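Local coordinates for protein Cg9734-pa (PDB 2BK9) that binds heme with two axial histidines as a hexacoordinate insect globin, probably carries oxygen and may also act as a peroxidase, at residues K10-I15 against S121-S126; A25-Q30 against N107-V112; G80-L85 against V135-A140. The protein carries 1 engineered substitution. All blocks are in the same frame, centred on the assembly; numbering follows the deposited sequence.

Contact 1: residues K10-I15 against S121-S126. Engineered in segment 121-126: S121 (natural residue Cys).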
loop_
_atom_site.group_PDB
_atom_site.type_symbol
_atom_site.label_atom_id
_atom_site.label_comp_id
_atom_site.label_asym_id
_atom_site.label_seq_id
_atom_site.Cartn_x
_atom_site.Cartn_y
_atom_site.Cartn_z
ATOM N N LYS A 10 0.593 -14.826 3.596
ATOM C CA LYS A 10 1.172 -14.717 4.925
ATOM C C LYS A 10 2.650 -15.038 4.948
ATOM O O LYS A 10 3.450 -14.307 5.534
ATOM C CB LYS A 10 0.396 -15.543 5.937
ATOM C CG LYS A 10 -0.956 -14.961 6.256
ATOM C CD LYS A 10 -1.631 -15.752 7.360
ATOM C CE LYS A 10 -2.924 -15.122 7.773
ATOM N NZ LYS A 10 -3.146 -15.495 9.196
ATOM N N LYS A 11 3.015 -16.144 4.343
ATOM C CA LYS A 11 4.389 -16.591 4.406
ATOM C C LYS A 11 5.311 -15.658 3.602
ATOM O O LYS A 11 6.387 -15.333 4.066
ATOM C CB LYS A 11 4.523 -18.008 3.915
ATOM C CG LYS A 11 3.875 -19.092 4.767
ATOM C CD LYS A 11 4.262 -19.066 6.247
ATOM C CE LYS A 11 5.746 -19.286 6.461
ATOM N NZ LYS A 11 6.113 -19.267 7.885
ATOM N N THR A 12 4.911 -15.243 2.408
ATOM C CA THR A 12 5.770 -14.350 1.617
ATOM C C THR A 12 5.859 -12.959 2.220
ATOM O O THR A 12 6.894 -12.310 2.061
ATOM C CB THR A 12 5.324 -14.283 0.144
ATOM O OG1 THR A 12 3.952 -13.856 0.043
ATOM C CG2 THR A 12 5.495 -15.609 -0.565
ATOM N N TRP A 13 4.846 -12.521 2.943
ATOM C CA TRP A 13 4.883 -11.229 3.606
ATOM C C TRP A 13 5.943 -11.162 4.705
ATOM O O TRP A 13 6.446 -10.093 4.972
ATOM C CB TRP A 13 3.502 -10.958 4.212
ATOM C CG TRP A 13 3.347 -9.710 4.982
ATOM C CD1 TRP A 13 2.935 -9.624 6.263
ATOM C CD2 TRP A 13 3.491 -8.363 4.529
ATOM N NE1 TRP A 13 2.809 -8.307 6.634
ATOM C CE2 TRP A 13 3.171 -7.508 5.606
ATOM C CE3 TRP A 13 3.886 -7.773 3.326
ATOM C CZ2 TRP A 13 3.197 -6.123 5.471
ATOM C CZ3 TRP A 13 3.940 -6.409 3.235
ATOM C CH2 TRP A 13 3.580 -5.594 4.297
ATOM N N GLU A 14 6.282 -12.314 5.297
ATOM C CA GLU A 14 7.223 -12.316 6.396
ATOM C C GLU A 14 8.526 -11.626 6.004
ATOM O O GLU A 14 9.171 -11.035 6.864
ATOM C CB GLU A 14 7.532 -13.743 6.879
ATOM C CG GLU A 14 6.335 -14.413 7.504
ATOM C CD GLU A 14 6.608 -15.826 7.954
ATOM O OE1 GLU A 14 7.758 -16.293 7.910
ATOM O OE2 GLU A 14 5.657 -16.503 8.373
ATOM N N ILE A 15 8.979 -11.776 4.764
ATOM C CA ILE A 15 10.268 -11.212 4.360
ATOM C C ILE A 15 10.221 -9.672 4.362
ATOM O O ILE A 15 10.952 -9.045 5.123
ATOM C CB ILE A 15 10.720 -11.831 3.052
ATOM C CG1 ILE A 15 11.072 -13.286 3.300
ATOM C CG2 ILE A 15 11.894 -11.076 2.467
ATOM C CD1 ILE A 15 11.309 -14.095 2.041
ATOM N N SER A 121 10.161 -10.643 -2.093
ATOM C CA SER A 121 9.875 -12.038 -1.779
ATOM C C SER A 121 10.099 -12.961 -2.952
ATOM O O SER A 121 9.736 -14.140 -2.885
ATOM C CB SER A 121 8.477 -12.164 -1.235
ATOM O OG SER A 121 8.394 -11.469 -0.029
ATOM N N SER A 122 10.685 -12.458 -4.028
ATOM C CA SER A 122 10.962 -13.265 -5.214
ATOM C C SER A 122 9.734 -14.015 -5.664
ATOM O O SER A 122 9.757 -15.229 -5.849
ATOM C CB SER A 122 12.132 -14.196 -4.994
ATOM O OG SER A 122 13.319 -13.469 -4.634
ATOM N N LEU A 123 8.645 -13.277 -5.872
ATOM C CA LEU A 123 7.373 -13.879 -6.237
ATOM C C LEU A 123 7.395 -14.298 -7.688
ATOM O O LEU A 123 7.748 -13.510 -8.541
ATOM C CB LEU A 123 6.237 -12.912 -6.027
ATOM C CG LEU A 123 6.050 -12.342 -4.624
ATOM C CD1 LEU A 123 4.908 -11.357 -4.627
ATOM C CD2 LEU A 123 5.832 -13.399 -3.584
ATOM N N ASP A 124 6.970 -15.525 -7.960
ATOM C CA ASP A 124 6.744 -15.948 -9.332
ATOM C C ASP A 124 5.430 -15.340 -9.837
ATOM O O ASP A 124 4.751 -14.652 -9.096
ATOM C CB ASP A 124 6.835 -17.465 -9.494
ATOM C CG ASP A 124 5.708 -18.220 -8.864
ATOM O OD1 ASP A 124 4.613 -17.674 -8.679
ATOM O OD2 ASP A 124 5.900 -19.432 -8.556
ATOM N N GLU A 125 5.110 -15.575 -11.107
ATOM C CA GLU A 125 3.944 -14.907 -11.649
ATOM C C GLU A 125 2.677 -15.282 -10.928
ATOM O O GLU A 125 1.822 -14.439 -10.717
ATOM C CB GLU A 125 3.785 -15.203 -13.122
ATOM C CG GLU A 125 4.712 -14.478 -14.020
ATOM C CD GLU A 125 4.443 -14.822 -15.489
ATOM O OE1 GLU A 125 4.094 -15.977 -15.850
ATOM O OE2 GLU A 125 4.684 -13.913 -16.295
ATOM N N SER A 126 2.514 -16.557 -10.580
ATOM C CA SER A 126 1.307 -17.001 -9.901
ATOM C C SER A 126 1.210 -16.379 -8.514
ATOM O O SER A 126 0.133 -15.993 -8.085
ATOM C CB SER A 126 1.317 -18.512 -9.775
ATOM O OG SER A 126 1.205 -19.145 -11.036
#
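S121, an engineered serine where the natural chain has cysteine, donates its hydroxyl to a backbone carbonyl of the facing helix: OG lies 2.7 Å from T12 O. The hydroxyl comes in bent, 137° at the oxygen and well off the carbonyl plane. S121 OG stands anti to its own carbonyl carbon (chi1 -64°), which carries it across to the T12 carbonyl and leaves S121 CB against T12 CB at 4.0 Å. Beside this bond two methyls meet, T12 CG2 and L123 CD2 at 3.8 Å, the side chains crossing at a slant. I15 adds a looser touch, its CB resting 3.9 Å from S121 OG. With T12 OG1 set between the backbone N and the carbonyl carbon (chi1 57°), CG2 is left for L123, and OG1 pairs with L8 O and W131 NE1.

The second segment is the turn between two helices. S122, at positive phi, is the C-prime residue of a Schellman motif ending helix 103-120, and D124 N-caps helix 125-143 through Q127 N. Helix 3-17 thus lies across this corner, while W13 packs on helix 56-75 and on L117 of helix 103-120.

Contact 2: residues A25-Q30 against N107-V112; sequences AAILTQ and NQLKGV. With HEM (protoporphyrin IX containing Fe), chain B.
This is a buried helix-helix packing contact in the globin core, where helix 20-34 crosses helix 103-120 beside the heme. The short axes of 25-30 and 107-112 approach to 9.5 Å, and their directions differ by 135°. V112 is the residue that fills the interface. Its CG1, anti to the backbone N (chi1 163°), comes within 3.2 Å of I27 O, a tight methyl-to-carbonyl approach, and also faces I27 CG2 at 4.2 Å.

On one flank of V112 lies Q30. Its chain is fully extended and runs in from the opposite direction, so that CG and CD lie against both valine methyls and CB against CG1; the amide carbon CD is 3.7 Å from V112 CG1. The amide end is held by partners beyond the segments, OE1 by R34 and NE2 by D115. With an alanine here, CG, CD and the amide are gone, which would probably uncover V112 CG2 and leave R34 and D115 without the amide between them.

On the heme flank the packing is apolar. I27 CG2 meets L109 CD1 at 3.7 Å, the two side chains crossing at about a right angle. The leucine forks between protein and cofactor: CD1 goes to the isoleucine, while CD2 lies 3.6 Å from the heme vinyl carbon CAB and 3.7 Å from the meso carbon CHC. L109 is one of the residues lining the heme pocket, whose iron has H61 and H96 as axial ligands, so the crossing belongs to the hydrophobic heme crevice of the globin fold.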
loop_
_atom_site.group_PDB
_atom_site.type_symbol
_atom_site.label_atom_id
_atom_site.label_comp_id
_atom_site.label_asym_id
_atom_site.label_seq_id
_atom_site.Cartn_x
_atom_site.Cartn_y
_atom_site.Cartn_z
ATOM N N ALA A 25 10.352 2.364 2.611
ATOM C CA ALA A 25 11.116 3.362 1.874
ATOM C C ALA A 25 11.275 2.961 0.413
ATOM O O ALA A 25 11.266 3.830 -0.457
ATOM C CB ALA A 25 12.470 3.564 2.474
ATOM N N ALA A 26 11.381 1.666 0.133
ATOM C CA ALA A 26 11.458 1.222 -1.262
ATOM C C ALA A 26 10.170 1.573 -2.007
ATOM O O ALA A 26 10.186 2.036 -3.150
ATOM C CB ALA A 26 11.755 -0.266 -1.348
ATOM N N ILE A 27 9.035 1.332 -1.374
ATOM C CA ILE A 27 7.756 1.682 -1.939
ATOM C C ILE A 27 7.665 3.178 -2.176
ATOM O O ILE A 27 7.352 3.643 -3.288
ATOM C CB ILE A 27 6.605 1.189 -1.053
ATOM C CG1 ILE A 27 6.539 -0.332 -1.033
ATOM C CG2 ILE A 27 5.292 1.821 -1.473
ATOM C CD1 ILE A 27 5.611 -0.925 0.016
ATOM N N LEU A 28 7.913 3.969 -1.133
ATOM C CA LEU A 28 7.625 5.382 -1.267
ATOM C C LEU A 28 8.657 6.129 -2.099
ATOM O O LEU A 28 8.291 7.021 -2.858
ATOM C CB LEU A 28 7.384 5.908 0.145
ATOM C CG LEU A 28 6.563 7.135 0.335
ATOM C CD1 LEU A 28 5.155 7.007 -0.228
ATOM C CD2 LEU A 28 6.526 7.542 1.778
ATOM N N THR A 29 9.932 5.769 -2.011
ATOM C CA THR A 29 10.881 6.377 -2.933
ATOM C C THR A 29 10.530 6.058 -4.391
ATOM O O THR A 29 10.641 6.937 -5.238
ATOM C CB THR A 29 12.344 6.037 -2.670
ATOM O OG1 THR A 29 12.548 4.629 -2.779
ATOM C CG2 THR A 29 12.829 6.561 -1.337
ATOM N N GLN A 30 10.098 4.829 -4.678
ATOM C CA GLN A 30 9.773 4.485 -6.051
ATOM C C GLN A 30 8.549 5.271 -6.525
ATOM O O GLN A 30 8.491 5.733 -7.656
ATOM C CB GLN A 30 9.567 2.958 -6.211
ATOM C CG GLN A 30 9.172 2.581 -7.643
ATOM C CD GLN A 30 8.887 1.124 -7.981
ATOM O OE1 GLN A 30 8.440 0.834 -9.108
ATOM N NE2 GLN A 30 9.173 0.188 -7.094
ATOM N N ASN A 107 -3.485 4.303 -8.008
ATOM C CA ASN A 107 -3.069 3.302 -8.991
ATOM C C ASN A 107 -1.569 3.380 -9.264
ATOM O O ASN A 107 -0.926 2.347 -9.470
ATOM C CB ASN A 107 -3.904 3.413 -10.251
ATOM C CG ASN A 107 -5.275 2.836 -10.075
ATOM O OD1 ASN A 107 -5.477 1.882 -9.316
ATOM N ND2 ASN A 107 -6.263 3.428 -10.767
ATOM N N GLN A 108 -0.990 4.577 -9.214
ATOM C CA GLN A 108 0.447 4.750 -9.275
ATOM C C GLN A 108 1.125 3.980 -8.127
ATOM O O GLN A 108 2.081 3.228 -8.328
ATOM C CB GLN A 108 0.800 6.252 -9.221
ATOM C CG GLN A 108 0.504 6.981 -10.500
ATOM C CD GLN A 108 0.595 8.489 -10.352
ATOM O OE1 GLN A 108 0.604 9.019 -9.245
ATOM N NE2 GLN A 108 0.661 9.186 -11.470
ATOM N N LEU A 109 0.618 4.143 -6.908
ATOM C CA LEU A 109 1.187 3.460 -5.772
ATOM C C LEU A 109 0.993 1.955 -5.877
ATOM O O LEU A 109 1.863 1.187 -5.462
ATOM C CB LEU A 109 0.572 4.000 -4.464
ATOM C CG LEU A 109 1.224 3.458 -3.196
ATOM C CD1 LEU A 109 2.648 3.877 -3.027
ATOM C CD2 LEU A 109 0.437 3.847 -1.964
ATOM N N LYS A 110 -0.138 1.549 -6.414
ATOM C CA LYS A 110 -0.476 0.121 -6.499
ATOM C C LYS A 110 0.597 -0.656 -7.252
ATOM O O LYS A 110 1.068 -1.712 -6.812
ATOM C CB LYS A 110 -1.821 -0.049 -7.214
ATOM C CG LYS A 110 -2.380 -1.429 -7.349
ATOM C CD LYS A 110 -3.697 -1.377 -8.213
ATOM C CE LYS A 110 -4.633 -2.540 -8.016
ATOM N NZ LYS A 110 -5.615 -2.499 -9.140
ATOM N N GLY A 111 0.978 -0.158 -8.425
ATOM C CA GLY A 111 1.950 -0.852 -9.202
ATOM C C GLY A 111 3.291 -0.898 -8.527
ATOM O O GLY A 111 4.014 -1.872 -8.618
ATOM N N VAL A 112 3.619 0.147 -7.786
ATOM C CA VAL A 112 4.894 0.217 -7.066
ATOM C C VAL A 112 4.900 -0.744 -5.900
ATOM O O VAL A 112 5.896 -1.430 -5.686
ATOM C CB VAL A 112 5.124 1.629 -6.612
ATOM C CG1 VAL A 112 6.162 1.685 -5.553
ATOM C CG2 VAL A 112 5.398 2.572 -7.808
HETATM C CHA HEM B . -1.475 10.280 5.459
HETATM C CHB HEM B . -1.861 5.519 4.904
HETATM C CHC HEM B . -1.478 6.143 0.197
HETATM C CHD HEM B . -0.639 10.802 0.773
HETATM C C1A HEM B . -1.682 8.946 5.693
HETATM C C2A HEM B . -2.082 8.369 6.978
HETATM C C3A HEM B . -2.215 7.031 6.839
HETATM C C4A HEM B . -1.859 6.756 5.476
HETATM C CMA HEM B . -2.617 5.934 7.844
HETATM C CAA HEM B . -2.317 9.204 8.242
HETATM C CBA HEM B . -3.670 9.913 8.179
HETATM C CGA HEM B . -3.748 10.801 9.393
HETATM O O1A HEM B . -3.144 11.915 9.388
HETATM O O2A HEM B . -4.418 10.406 10.362
HETATM C C1B HEM B . -1.733 5.251 3.562
HETATM C C2B HEM B . -1.922 3.952 2.980
HETATM C C3B HEM B . -1.815 4.132 1.650
HETATM C C4B HEM B . -1.623 5.527 1.392
HETATM C CMB HEM B . -2.165 2.692 3.763
HETATM C CAB HEM B . -1.999 3.137 0.570
HETATM C CBB HEM B . -1.690 1.856 0.641
HETATM C C1C HEM B . -1.226 7.449 -0.083
HETATM C C2C HEM B . -1.071 8.051 -1.402
HETATM C C3C HEM B . -0.772 9.341 -1.245
HETATM C C4C HEM B . -0.776 9.596 0.172
HETATM C CMC HEM B . -1.248 7.286 -2.712
HETATM C CAC HEM B . -0.507 10.306 -2.370
HETATM C CBC HEM B . 0.252 11.381 -2.340
HETATM C C1D HEM B . -0.768 11.086 2.091
HETATM C C2D HEM B . -0.720 12.371 2.648
HETATM C C3D HEM B . -0.953 12.230 4.044
HETATM C C4D HEM B . -1.161 10.821 4.243
HETATM C CMD HEM B . -0.413 13.659 1.906
HETATM C CAD HEM B . -0.995 13.351 5.048
HETATM C CBD HEM B . 0.374 13.729 5.520
HETATM C CGD HEM B . 0.383 14.859 6.501
HETATM O O1D HEM B . 1.480 15.361 6.839
HETATM O O2D HEM B . -0.714 15.270 6.963
HETATM N NA HEM B . -1.586 7.941 4.789
HETATM N NB HEM B . -1.545 6.222 2.571
HETATM N NC HEM B . -1.046 8.424 0.865
HETATM N ND HEM B . -1.050 10.155 3.067
HETATM FE FE HEM B . -1.277 8.192 2.847
#

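Contact 3: residues G80-L85 against V135-A140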
loop_
_atom_site.group_PDB
_atom_site.type_symbol
_atom_site.label_atom_id
_atom_site.label_comp_id
_atom_site.label_asym_id
_atom_site.label_seq_id
_atom_site.Cartn_x
_atom_site.Cartn_y
_atom_site.Cartn_z
ATOM N N GLY A 80 -14.814 -12.796 9.788
ATOM C CA GLY A 80 -14.775 -11.362 9.870
ATOM C C GLY A 80 -13.789 -10.701 8.931
ATOM O O GLY A 80 -13.663 -9.483 8.935
ATOM N N ASP A 81 -13.136 -11.468 8.087
ATOM C CA ASP A 81 -12.131 -10.924 7.198
ATOM C C ASP A 81 -12.653 -9.806 6.309
ATOM O O ASP A 81 -12.059 -8.731 6.219
ATOM C CB ASP A 81 -11.463 -12.050 6.323
ATOM C CG ASP A 81 -12.458 -12.979 5.569
ATOM O OD1 ASP A 81 -13.676 -12.907 5.667
ATOM O OD2 ASP A 81 -12.003 -13.915 4.871
ATOM N N LEU A 82 -13.748 -10.049 5.593
ATOM C CA LEU A 82 -14.258 -9.067 4.648
ATOM C C LEU A 82 -14.662 -7.772 5.353
ATOM O O LEU A 82 -14.381 -6.668 4.895
ATOM C CB LEU A 82 -15.424 -9.631 3.857
ATOM C CG LEU A 82 -15.055 -10.822 2.966
ATOM C CD1 LEU A 82 -16.325 -11.310 2.257
ATOM C CD2 LEU A 82 -13.990 -10.532 1.961
ATOM N N GLU A 83 -15.299 -7.938 6.497
ATOM C CA GLU A 83 -15.723 -6.811 7.323
ATOM C C GLU A 83 -14.527 -5.997 7.817
ATOM O O GLU A 83 -14.535 -4.772 7.790
ATOM C CB GLU A 83 -16.526 -7.326 8.519
ATOM C CG GLU A 83 -17.828 -8.007 8.155
ATOM C CD GLU A 83 -17.772 -9.515 7.865
ATOM O OE1 GLU A 83 -16.723 -10.088 7.517
ATOM O OE2 GLU A 83 -18.850 -10.153 8.013
ATOM N N LYS A 84 -13.516 -6.699 8.310
ATOM C CA LYS A 84 -12.368 -6.006 8.850
ATOM C C LYS A 84 -11.578 -5.296 7.760
ATOM O O LYS A 84 -11.102 -4.165 7.976
ATOM C CB LYS A 84 -11.488 -6.978 9.611
ATOM C CG LYS A 84 -12.069 -7.434 10.937
ATOM C CD LYS A 84 -11.271 -8.561 11.582
ATOM C CE LYS A 84 -11.821 -8.945 12.955
ATOM N NZ LYS A 84 -11.765 -7.911 13.962
ATOM N N LEU A 85 -11.464 -5.899 6.579
ATOM C CA LEU A 85 -10.818 -5.211 5.453
ATOM C C LEU A 85 -11.593 -3.972 5.040
ATOM O O LEU A 85 -11.037 -2.921 4.752
ATOM C CB LEU A 85 -10.625 -6.141 4.269
ATOM C CG LEU A 85 -9.640 -7.279 4.467
ATOM C CD1 LEU A 85 -9.713 -8.244 3.320
ATOM C CD2 LEU A 85 -8.224 -6.746 4.632
ATOM N N VAL A 135 -4.509 -6.925 -3.328
ATOM C CA VAL A 135 -4.435 -5.509 -3.517
ATOM C C VAL A 135 -5.640 -4.972 -4.291
ATOM O O VAL A 135 -6.171 -3.897 -3.960
ATOM C CB VAL A 135 -3.082 -5.115 -4.162
ATOM C CG1 VAL A 135 -3.018 -3.647 -4.455
ATOM C CG2 VAL A 135 -1.944 -5.485 -3.242
ATOM N N ASP A 136 -6.074 -5.678 -5.318
ATOM C CA ASP A 136 -7.254 -5.241 -6.033
ATOM C C ASP A 136 -8.475 -5.226 -5.152
ATOM O O ASP A 136 -9.329 -4.340 -5.264
ATOM C CB ASP A 136 -7.506 -6.152 -7.223
ATOM C CG ASP A 136 -6.550 -5.944 -8.331
ATOM O OD1 ASP A 136 -5.834 -4.912 -8.349
ATOM O OD2 ASP A 136 -6.458 -6.799 -9.228
ATOM N N HIS A 137 -8.607 -6.185 -4.250
ATOM C CA HIS A 137 -9.711 -6.196 -3.308
ATOM C C HIS A 137 -9.723 -4.973 -2.460
ATOM O O HIS A 137 -10.743 -4.285 -2.308
ATOM C CB HIS A 137 -9.710 -7.457 -2.454
ATOM C CG HIS A 137 -10.874 -7.533 -1.539
ATOM N ND1 HIS A 137 -12.104 -7.978 -1.955
ATOM C CD2 HIS A 137 -11.032 -7.098 -0.270
ATOM C CE1 HIS A 137 -12.949 -7.898 -0.945
ATOM N NE2 HIS A 137 -12.333 -7.348 0.088
ATOM N N VAL A 138 -8.571 -4.659 -1.872
ATOM C CA VAL A 138 -8.553 -3.507 -0.994
ATOM C C VAL A 138 -8.745 -2.198 -1.771
ATOM O O VAL A 138 -9.355 -1.279 -1.272
ATOM C CB VAL A 138 -7.376 -3.491 0.013
ATOM C CG1 VAL A 138 -7.347 -4.779 0.792
ATOM C CG2 VAL A 138 -6.128 -3.260 -0.636
ATOM N N TYR A 139 -8.255 -2.143 -2.992
ATOM C CA TYR A 139 -8.495 -0.963 -3.859
ATOM C C TYR A 139 -9.965 -0.810 -4.196
ATOM O O TYR A 139 -10.447 0.332 -4.314
ATOM C CB TYR A 139 -7.643 -1.033 -5.120
ATOM C CG TYR A 139 -6.333 -0.343 -4.931
ATOM C CD1 TYR A 139 -5.497 -0.584 -3.833
ATOM C CD2 TYR A 139 -5.898 0.601 -5.829
ATOM C CE1 TYR A 139 -4.305 0.063 -3.630
ATOM C CE2 TYR A 139 -4.669 1.276 -5.616
ATOM C CZ TYR A 139 -3.921 1.028 -4.488
ATOM O OH TYR A 139 -2.733 1.672 -4.249
ATOM N N ALA A 140 -10.696 -1.911 -4.357
ATOM C CA ALA A 140 -12.154 -1.823 -4.537
ATOM C C ALA A 140 -12.778 -1.090 -3.363
ATOM O O ALA A 140 -13.676 -0.282 -3.550
HETATM O O HOH W 1 -14.091 -6.523 2.108
#
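L82 and L85, one turn apart on helix 81-96, reach across to H137 on helix 125-143, a helix pairing within the all-helical globin fold. The short axes of 81-85 and 135-140 pass 11.2 Å apart at a signed crossing angle of -58°, a wide spacing, spanned by leucine and histidine side chains and a water.

Van der Waals contacts come first. L82 CD2 lies 4.0 Å from H137 NE2, and L85 CD1 is the same distance from H137 CD2; each leucine runs at about a right angle to the histidine side chain and meets the ring obliquely. H137 has CG anti to its backbone N (chi1 -177°), which stretches the imidazole out toward both leucines. Deeper in, L85 makes the apolar pair of the contact, sending its other methyl, CD2, to V138 CG1 at a looser 4.4 Å. L85 is buried and also packs on S72 and V75 of helix 56-75, whereas L82 and H137 lie at the exposed margin.

Polar bonds come next. Within the first segment G80, with positive phi, is the N-cap of helix 81-96, and its O accepts from K84 N. On the far side of the other helix, Y139 OH bonds to Y106 O, a link from helix 125-143 to helix 103-120.

The polar link across the contact is made through water 1. It donates to L82 O at 2.8 Å and sits at the edge of the imidazole, in its plane, 2.8 Å from H137 NE2.

From the N terminus, helix 3-17 waits longest for its partner: contact 1 closes the widest loop, bringing 10-15 against the turn at 121-126. Contact 2 is nested inside it, joining helix 20-34 to helix 103-120 beside the heme. Contact 3, opened at 80-85 and closed at 135-140, alternates with both and so crosses each. Contact 1 uses the turn leading into helix 125-143 and contact 3 a later part of it, with centres about 19 Å apart. Contacts 2 and 3 lie on opposite sides of the chain's centre yet touch, K110 NZ forming a salt bridge with D136 OD1 at 2.5 Å. Together they join helices 3-17, 20-34 and 81-96 to the last two helices and the turn between them.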